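Local coordinates for protein nigerythrin (Desulfovibrio vulgaris subsp. vulgaris, PDB 1YUZ) that shows NADH peroxidase activity in vitro, as a homodimeric rubrerythrin-type iron protein that pairs a diiron centre with a rubredoxin-like iron centre, at residues E115-F126 with F142-A153. Numbering follows the deposited sequence.
With FE2 (Fe (II) ion), chain G; FE (Fe (III) ion), chain F.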
ATOM      1  N   GLU B 115      -7.333  -1.035   4.019  1.00  7.73           N
ATOM      2  CA  GLU B 115      -7.043  -2.370   3.510  1.00  7.78           C
ATOM      3  C   GLU B 115      -5.864  -2.973   4.259  1.00  7.74           C
ATOM      4  O   GLU B 115      -5.889  -4.151   4.619  1.00  7.70           O
ATOM      5  CB  GLU B 115      -6.725  -2.311   2.015  1.00  7.71           C
ATOM      6  CG  GLU B 115      -7.885  -1.865   1.137  1.00  7.80           C
ATOM      7  CD  GLU B 115      -9.035  -2.860   1.112  1.00  7.84           C
ATOM      8  OE1 GLU B 115      -8.847  -4.019   1.535  1.00  7.98           O
ATOM      9  OE2 GLU B 115     -10.133  -2.489   0.648  1.00  7.98           O
ATOM     10  N   ILE B 116      -4.827  -2.172   4.485  1.00  7.77           N
ATOM     11  CA  ILE B 116      -3.658  -2.653   5.206  1.00  8.00           C
ATOM     12  C   ILE B 116      -4.044  -3.049   6.631  1.00  8.15           C
ATOM     13  O   ILE B 116      -3.601  -4.080   7.133  1.00  8.27           O
ATOM     14  CB  ILE B 116      -2.555  -1.578   5.211  1.00  8.03           C
ATOM     15  CG1 ILE B 116      -1.976  -1.441   3.800  1.00  8.16           C
ATOM     16  CG2 ILE B 116      -1.463  -1.940   6.201  1.00  8.07           C
ATOM     17  CD1 ILE B 116      -1.054  -0.246   3.626  1.00  8.54           C
ATOM     18  N   TYR B 117      -4.881  -2.243   7.275  1.00  8.31           N
ATOM     19  CA  TYR B 117      -5.321  -2.566   8.624  1.00  8.64           C
ATOM     20  C   TYR B 117      -6.062  -3.898   8.616  1.00  8.66           C
ATOM     21  O   TYR B 117      -5.840  -4.751   9.474  1.00  8.43           O
ATOM     22  CB  TYR B 117      -6.240  -1.467   9.174  1.00  9.10           C
ATOM     23  CG  TYR B 117      -7.083  -1.931  10.340  1.00  9.58           C
ATOM     24  CD1 TYR B 117      -8.431  -2.245  10.170  1.00 10.08           C
ATOM     25  CD2 TYR B 117      -6.512  -2.138  11.598  1.00  9.89           C
ATOM     26  CE1 TYR B 117      -9.187  -2.761  11.216  1.00 10.34           C
ATOM     27  CE2 TYR B 117      -7.260  -2.656  12.650  1.00 10.25           C
ATOM     28  CZ  TYR B 117      -8.597  -2.968  12.452  1.00 10.40           C
ATOM     29  OH  TYR B 117      -9.339  -3.510  13.481  1.00 11.07           O
ATOM     30  N   GLU B 118      -6.937  -4.089   7.637  1.00  8.67           N
ATOM     31  CA  GLU B 118      -7.698  -5.328   7.569  1.00  8.95           C
ATOM     32  C   GLU B 118      -6.851  -6.559   7.267  1.00  8.71           C
ATOM     33  O   GLU B 118      -7.050  -7.615   7.870  1.00  8.63           O
ATOM     34  CB  GLU B 118      -8.827  -5.197   6.540  1.00  9.71           C
ATOM     35  CG  GLU B 118      -9.813  -4.087   6.883  1.00 11.24           C
ATOM     36  CD  GLU B 118     -10.995  -4.011   5.933  1.00 12.15           C
ATOM     37  OE1 GLU B 118     -11.469  -5.069   5.472  1.00 12.84           O
ATOM     38  OE2 GLU B 118     -11.459  -2.887   5.652  1.00 13.75           O
ATOM     39  N   THR B 119      -5.889  -6.423   6.363  1.00  8.39           N
ATOM     40  CA  THR B 119      -5.064  -7.559   5.984  1.00  8.30           C
ATOM     41  C   THR B 119      -3.949  -7.914   6.960  1.00  8.54           C
ATOM     42  O   THR B 119      -3.551  -9.075   7.038  1.00  8.43           O
ATOM     43  CB  THR B 119      -4.436  -7.340   4.581  1.00  8.18           C
ATOM     44  OG1 THR B 119      -4.120  -8.607   3.999  1.00  7.64           O
ATOM     45  CG2 THR B 119      -3.151  -6.525   4.677  1.00  7.99           C
ATOM     46  N   SER B 120      -3.459  -6.936   7.716  1.00  8.66           N
ATOM     47  CA  SER B 120      -2.347  -7.178   8.632  1.00  9.01           C
ATOM     48  C   SER B 120      -2.689  -7.101  10.108  1.00  9.14           C
ATOM     49  O   SER B 120      -1.859  -7.430  10.955  1.00  9.37           O
ATOM     50  CB  SER B 120      -1.228  -6.172   8.357  1.00  8.89           C
ATOM     51  OG  SER B 120      -1.618  -4.871   8.768  1.00  8.80           O
ATOM     52  N   ASP B 121      -3.900  -6.663  10.420  1.00  9.45           N
ATOM     53  CA  ASP B 121      -4.301  -6.516  11.807  1.00  9.82           C
ATOM     54  C   ASP B 121      -5.613  -7.228  12.108  1.00  9.82           C
ATOM     55  O   ASP B 121      -5.622  -8.273  12.752  1.00  9.97           O
ATOM     56  CB  ASP B 121      -4.423  -5.023  12.137  1.00 10.32           C
ATOM     57  CG  ASP B 121      -4.645  -4.758  13.609  1.00 10.71           C
ATOM     58  OD1 ASP B 121      -5.298  -5.587  14.276  1.00 11.24           O
ATOM     59  OD2 ASP B 121      -4.184  -3.704  14.095  1.00 11.14           O
ATOM     60  N   MET B 122      -6.717  -6.680  11.610  1.00  9.80           N
ATOM     61  CA  MET B 122      -8.024  -7.256  11.892  1.00  9.81           C
ATOM     62  C   MET B 122      -8.236  -8.701  11.480  1.00  9.55           C
ATOM     63  O   MET B 122      -8.510  -9.551  12.326  1.00  9.57           O
ATOM     64  CB  MET B 122      -9.132  -6.403  11.280  1.00 10.20           C
ATOM     65  CG  MET B 122     -10.509  -6.833  11.751  1.00 10.96           C
ATOM     66  SD  MET B 122     -11.840  -6.016  10.894  1.00 11.80           S
ATOM     67  CE  MET B 122     -11.909  -6.996   9.401  1.00 11.57           C
ATOM     68  N   TYR B 123      -8.135  -8.999  10.190  1.00  9.14           N
ATOM     69  CA  TYR B 123      -8.365 -10.373   9.784  1.00  8.90           C
ATOM     70  C   TYR B 123      -7.357 -11.347  10.388  1.00  8.98           C
ATOM     71  O   TYR B 123      -7.745 -12.430  10.824  1.00  8.85           O
ATOM     72  CB  TYR B 123      -8.469 -10.475   8.257  1.00  8.56           C
ATOM     73  CG  TYR B 123      -9.844 -10.052   7.762  1.00  7.97           C
ATOM     74  CD1 TYR B 123      -9.988  -9.050   6.801  1.00  7.96           C
ATOM     75  CD2 TYR B 123     -11.005 -10.646   8.271  1.00  7.98           C
ATOM     76  CE1 TYR B 123     -11.248  -8.648   6.360  1.00  7.87           C
ATOM     77  CE2 TYR B 123     -12.268 -10.252   7.835  1.00  7.98           C
ATOM     78  CZ  TYR B 123     -12.383  -9.253   6.879  1.00  7.91           C
ATOM     79  OH  TYR B 123     -13.634  -8.871   6.443  1.00  7.98           O
ATOM     80  N   PRO B 124      -6.060 -10.987  10.441  1.00  9.05           N
ATOM     81  CA  PRO B 124      -5.134 -11.951  11.050  1.00  9.40           C
ATOM     82  C   PRO B 124      -5.529 -12.236  12.511  1.00  9.50           C
ATOM     83  O   PRO B 124      -5.415 -13.368  12.980  1.00  9.68           O
ATOM     84  CB  PRO B 124      -3.788 -11.247  10.939  1.00  9.36           C
ATOM     85  CG  PRO B 124      -3.911 -10.539   9.629  1.00  9.32           C
ATOM     86  CD  PRO B 124      -5.315  -9.944   9.707  1.00  9.10           C
ATOM     87  N   ALA B 125      -6.008 -11.213  13.218  1.00  9.69           N
ATOM     88  CA  ALA B 125      -6.421 -11.378  14.613  1.00  9.86           C
ATOM     89  C   ALA B 125      -7.619 -12.316  14.701  1.00 10.00           C
ATOM     90  O   ALA B 125      -7.674 -13.196  15.567  1.00 10.18           O
ATOM     91  CB  ALA B 125      -6.780 -10.025  15.221  1.00 10.13           C
ATOM     92  N   PHE B 126      -8.582 -12.122  13.807  1.00  9.92           N
ATOM     93  CA  PHE B 126      -9.781 -12.950  13.787  1.00 10.06           C
ATOM     94  C   PHE B 126      -9.469 -14.369  13.328  1.00 10.12           C
ATOM     95  O   PHE B 126     -10.063 -15.330  13.815  1.00 10.10           O
ATOM     96  CB  PHE B 126     -10.830 -12.328  12.867  1.00 10.03           C
ATOM     97  CG  PHE B 126     -11.426 -11.051  13.392  1.00 10.00           C
ATOM     98  CD1 PHE B 126     -12.288 -10.306  12.596  1.00 10.06           C
ATOM     99  CD2 PHE B 126     -11.151 -10.602  14.684  1.00 10.15           C
ATOM    100  CE1 PHE B 126     -12.871  -9.137  13.070  1.00 10.06           C
ATOM    101  CE2 PHE B 126     -11.732  -9.431  15.169  1.00 10.22           C
ATOM    102  CZ  PHE B 126     -12.592  -8.699  14.362  1.00 10.15           C
ATOM    103  N   PHE B 142     -12.423 -15.825   6.876  1.00  9.55           N
ATOM    104  CA  PHE B 142     -11.533 -14.727   7.244  1.00  9.26           C
ATOM    105  C   PHE B 142     -10.271 -14.732   6.385  1.00  9.19           C
ATOM    106  O   PHE B 142      -9.731 -13.678   6.057  1.00  9.23           O
ATOM    107  CB  PHE B 142     -11.150 -14.829   8.722  1.00  9.22           C
ATOM    108  CG  PHE B 142     -12.250 -14.441   9.674  1.00  8.99           C
ATOM    109  CD1 PHE B 142     -12.354 -15.066  10.912  1.00  9.10           C
ATOM    110  CD2 PHE B 142     -13.148 -13.419   9.365  1.00  8.89           C
ATOM    111  CE1 PHE B 142     -13.326 -14.682  11.830  1.00  8.97           C
ATOM    112  CE2 PHE B 142     -14.126 -13.027  10.278  1.00  8.96           C
ATOM    113  CZ  PHE B 142     -14.215 -13.660  11.516  1.00  8.89           C
ATOM    114  N   THR B 143      -9.793 -15.922   6.040  1.00  9.17           N
ATOM    115  CA  THR B 143      -8.605 -16.059   5.209  1.00  9.25           C
ATOM    116  C   THR B 143      -8.860 -15.499   3.816  1.00  9.19           C
ATOM    117  O   THR B 143      -8.047 -14.737   3.285  1.00  9.17           O
ATOM    118  CB  THR B 143      -8.182 -17.536   5.082  1.00  9.41           C
ATOM    119  OG1 THR B 143      -7.619 -17.976   6.323  1.00  9.94           O
ATOM    120  CG2 THR B 143      -7.155 -17.718   3.974  1.00  9.61           C
ATOM    121  N   ARG B 144      -9.985 -15.880   3.217  0.50  9.24           N
ATOM    122  CA  ARG B 144     -10.321 -15.395   1.885  0.50  9.31           C
ATOM    123  C   ARG B 144     -10.400 -13.873   1.871  0.50  9.06           C
ATOM    124  O   ARG B 144      -9.850 -13.225   0.981  0.50  8.97           O
ATOM    125  CB  ARG B 144     -11.647 -15.997   1.403  0.50  9.73           C
ATOM    126  CG  ARG B 144     -11.553 -17.456   0.971  0.50 10.33           C
ATOM    127  CD  ARG B 144     -12.458 -17.745  -0.230  0.50 10.93           C
ATOM    128  NE  ARG B 144     -12.310 -19.111  -0.730  0.50 11.54           N
ATOM    129  CZ  ARG B 144     -11.159 -19.640  -1.133  0.50 11.48           C
ATOM    130  NH1 ARG B 144     -10.049 -18.917  -1.094  0.50 11.76           N
ATOM    131  NH2 ARG B 144     -11.112 -20.891  -1.565  0.50 11.74           N
ATOM    132  N   ALA B 145     -11.081 -13.300   2.859  1.00  8.79           N
ATOM    133  CA  ALA B 145     -11.207 -11.848   2.938  1.00  8.48           C
ATOM    134  C   ALA B 145      -9.830 -11.207   3.104  1.00  8.30           C
ATOM    135  O   ALA B 145      -9.483 -10.275   2.378  1.00  8.20           O
ATOM    136  CB  ALA B 145     -12.117 -11.454   4.109  1.00  8.63           C
ATOM    137  N   LYS B 146      -9.052 -11.722   4.052  1.00  7.99           N
ATOM    138  CA  LYS B 146      -7.714 -11.214   4.344  1.00  7.80           C
ATOM    139  C   LYS B 146      -6.832 -11.140   3.103  1.00  7.71           C
ATOM    140  O   LYS B 146      -6.150 -10.137   2.874  1.00  7.53           O
ATOM    141  CB  LYS B 146      -7.059 -12.098   5.416  1.00  8.00           C
ATOM    142  CG  LYS B 146      -5.612 -11.761   5.778  1.00  7.97           C
ATOM    143  CD  LYS B 146      -4.618 -12.502   4.896  1.00  8.24           C
ATOM    144  CE  LYS B 146      -3.184 -12.324   5.376  1.00  8.35           C
ATOM    145  NZ  LYS B 146      -2.650 -10.958   5.106  1.00  8.54           N
ATOM    146  N   LEU B 147      -6.848 -12.198   2.301  1.00  7.69           N
ATOM    147  CA  LEU B 147      -6.035 -12.253   1.093  1.00  7.75           C
ATOM    148  C   LEU B 147      -6.439 -11.201   0.072  1.00  7.55           C
ATOM    149  O   LEU B 147      -5.588 -10.612  -0.594  1.00  7.62           O
ATOM    150  CB  LEU B 147      -6.129 -13.640   0.463  1.00  7.89           C
ATOM    151  CG  LEU B 147      -5.443 -14.742   1.275  1.00  8.10           C
ATOM    152  CD1 LEU B 147      -5.868 -16.101   0.750  1.00  8.56           C
ATOM    153  CD2 LEU B 147      -3.936 -14.576   1.209  1.00  8.78           C
ATOM    154  N   ALA B 148      -7.738 -10.964  -0.056  1.00  7.44           N
ATOM    155  CA  ALA B 148      -8.208  -9.973  -1.008  1.00  7.39           C
ATOM    156  C   ALA B 148      -7.847  -8.563  -0.557  1.00  7.44           C
ATOM    157  O   ALA B 148      -7.545  -7.708  -1.383  1.00  7.26           O
ATOM    158  CB  ALA B 148      -9.715 -10.095  -1.189  1.00  7.52           C
ATOM    159  N   GLU B 149      -7.854  -8.317   0.751  1.00  7.49           N
ATOM    160  CA  GLU B 149      -7.562  -6.975   1.249  1.00  7.61           C
ATOM    161  C   GLU B 149      -6.169  -6.484   0.883  1.00  7.57           C
ATOM    162  O   GLU B 149      -5.993  -5.315   0.553  1.00  7.43           O
ATOM    163  CB  GLU B 149      -7.745  -6.907   2.769  1.00  8.15           C
ATOM    164  CG  GLU B 149      -9.043  -7.530   3.289  1.00  9.04           C
ATOM    165  CD  GLU B 149     -10.311  -6.856   2.785  1.00  9.73           C
ATOM    166  OE1 GLU B 149     -10.353  -6.407   1.619  1.00  9.86           O
ATOM    167  OE2 GLU B 149     -11.287  -6.802   3.562  1.00 11.01           O
ATOM    168  N   SER B 150      -5.169  -7.358   0.937  1.00  7.41           N
ATOM    169  CA  SER B 150      -3.837  -6.900   0.585  1.00  7.60           C
ATOM    170  C   SER B 150      -3.755  -6.626  -0.919  1.00  7.48           C
ATOM    171  O   SER B 150      -2.973  -5.788  -1.356  1.00  7.60           O
ATOM    172  CB  SER B 150      -2.776  -7.907   1.039  1.00  7.79           C
ATOM    173  OG  SER B 150      -3.028  -9.203   0.540  1.00  7.98           O
ATOM    174  N   VAL B 151      -4.565  -7.328  -1.708  1.00  7.53           N
ATOM    175  CA  VAL B 151      -4.595  -7.087  -3.148  1.00  7.47           C
ATOM    176  C   VAL B 151      -5.245  -5.717  -3.358  1.00  7.28           C
ATOM    177  O   VAL B 151      -4.792  -4.924  -4.178  1.00  7.14           O
ATOM    178  CB  VAL B 151      -5.403  -8.180  -3.886  1.00  7.54           C
ATOM    179  CG1 VAL B 151      -5.732  -7.732  -5.305  1.00  7.86           C
ATOM    180  CG2 VAL B 151      -4.599  -9.469  -3.930  1.00  8.05           C
ATOM    181  N   HIS B 152      -6.298  -5.433  -2.599  1.00  7.10           N
ATOM    182  CA  HIS B 152      -6.973  -4.143  -2.704  1.00  6.94           C
ATOM    183  C   HIS B 152      -6.003  -3.020  -2.356  1.00  6.91           C
ATOM    184  O   HIS B 152      -5.997  -1.966  -2.995  1.00  6.84           O
ATOM    185  CB  HIS B 152      -8.158  -4.084  -1.742  1.00  6.92           C
ATOM    186  CG  HIS B 152      -9.236  -5.074  -2.052  1.00  6.98           C
ATOM    187  ND1 HIS B 152     -10.257  -5.356  -1.171  1.00  7.12           N
ATOM    188  CD2 HIS B 152      -9.459  -5.838  -3.147  1.00  7.14           C
ATOM    189  CE1 HIS B 152     -11.064  -6.253  -1.710  1.00  7.17           C
ATOM    190  NE2 HIS B 152     -10.601  -6.562  -2.908  1.00  7.11           N
ATOM    191  N   ALA B 153      -5.189  -3.238  -1.328  1.00  6.99           N
ATOM    192  CA  ALA B 153      -4.221  -2.231  -0.916  1.00  7.20           C
ATOM    193  C   ALA B 153      -3.263  -1.939  -2.065  1.00  7.34           C
ATOM    194  O   ALA B 153      -2.990  -0.779  -2.374  1.00  7.29           O
ATOM    195  CB  ALA B 153      -3.448  -2.710   0.309  1.00  7.24           C
TER
HETATM  196 FE   FE2 G 302     -10.849  -4.626   0.840  1.00  8.13          FE
HETATM  197 FE    FE F 301     -12.623  -5.271   3.748  1.00 10.00          FE
HETATM  198  O   HOH W   1     -11.586  -3.874   2.840  1.00 13.29           O
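Lys-146 NZ donates two hydrogen bonds to Thr-119, one to its backbone O (2.8 Å) and one to its OG1. It also bonds the hydroxyl of Tyr-160 of the second subunit, placing this buried ammonium group at the dimer interface. Bends in the lysine chain at chi2 (-89°) and chi4 (-73°) turn NZ back to Thr-119, meeting its O from above the carbonyl plane. The pi-type turn at 118-122 sends Tyr-123 N to Glu-118 O, and Pro-124 has no N-H, so the lysine replaces a helix N-H at Thr-119 O. Thr-119 OG1 donates to Lys-146 O (2.8 Å). The helices run antiparallel, their axes approaching to 7.9 Å, and contribute ligands to the diiron site of a ferritin-like four-helix bundle. Glu-149 bridges the irons: OE1 binds the iron(II) at 2.0 Å and OE2 the iron(III). Glu-115 chelates the iron(II) through both oxygens, OE2 also accepting a hydrogen bond from Tyr-47 OH; His-152 ND1 is a further ligand, its ring perpendicular to that carboxylate and NE2 bonded to Gly-178. Glu-118 binds the iron(III) through OE1 (2.1 Å), its carboxylate plane at 90° to that of Glu-149. A water joins the metals; Glu-40 and Glu-73 complete the protein ligands. Beside the site, Tyr-123 fits as a knob among Phe-142, Ala-145, Lys-146 and Glu-149. Ala-145 CB makes a CH-pi contact with one face of its ring, 3.8 Å from the centroid, and Met-122 CE covers the opposite face; the Tyr-123 hydroxyl hydrogen-bonds Glu-40 OE2. Farther along, Phe-126 CB lies over a face of the Phe-142 ring, 3.7 Å from its centroid.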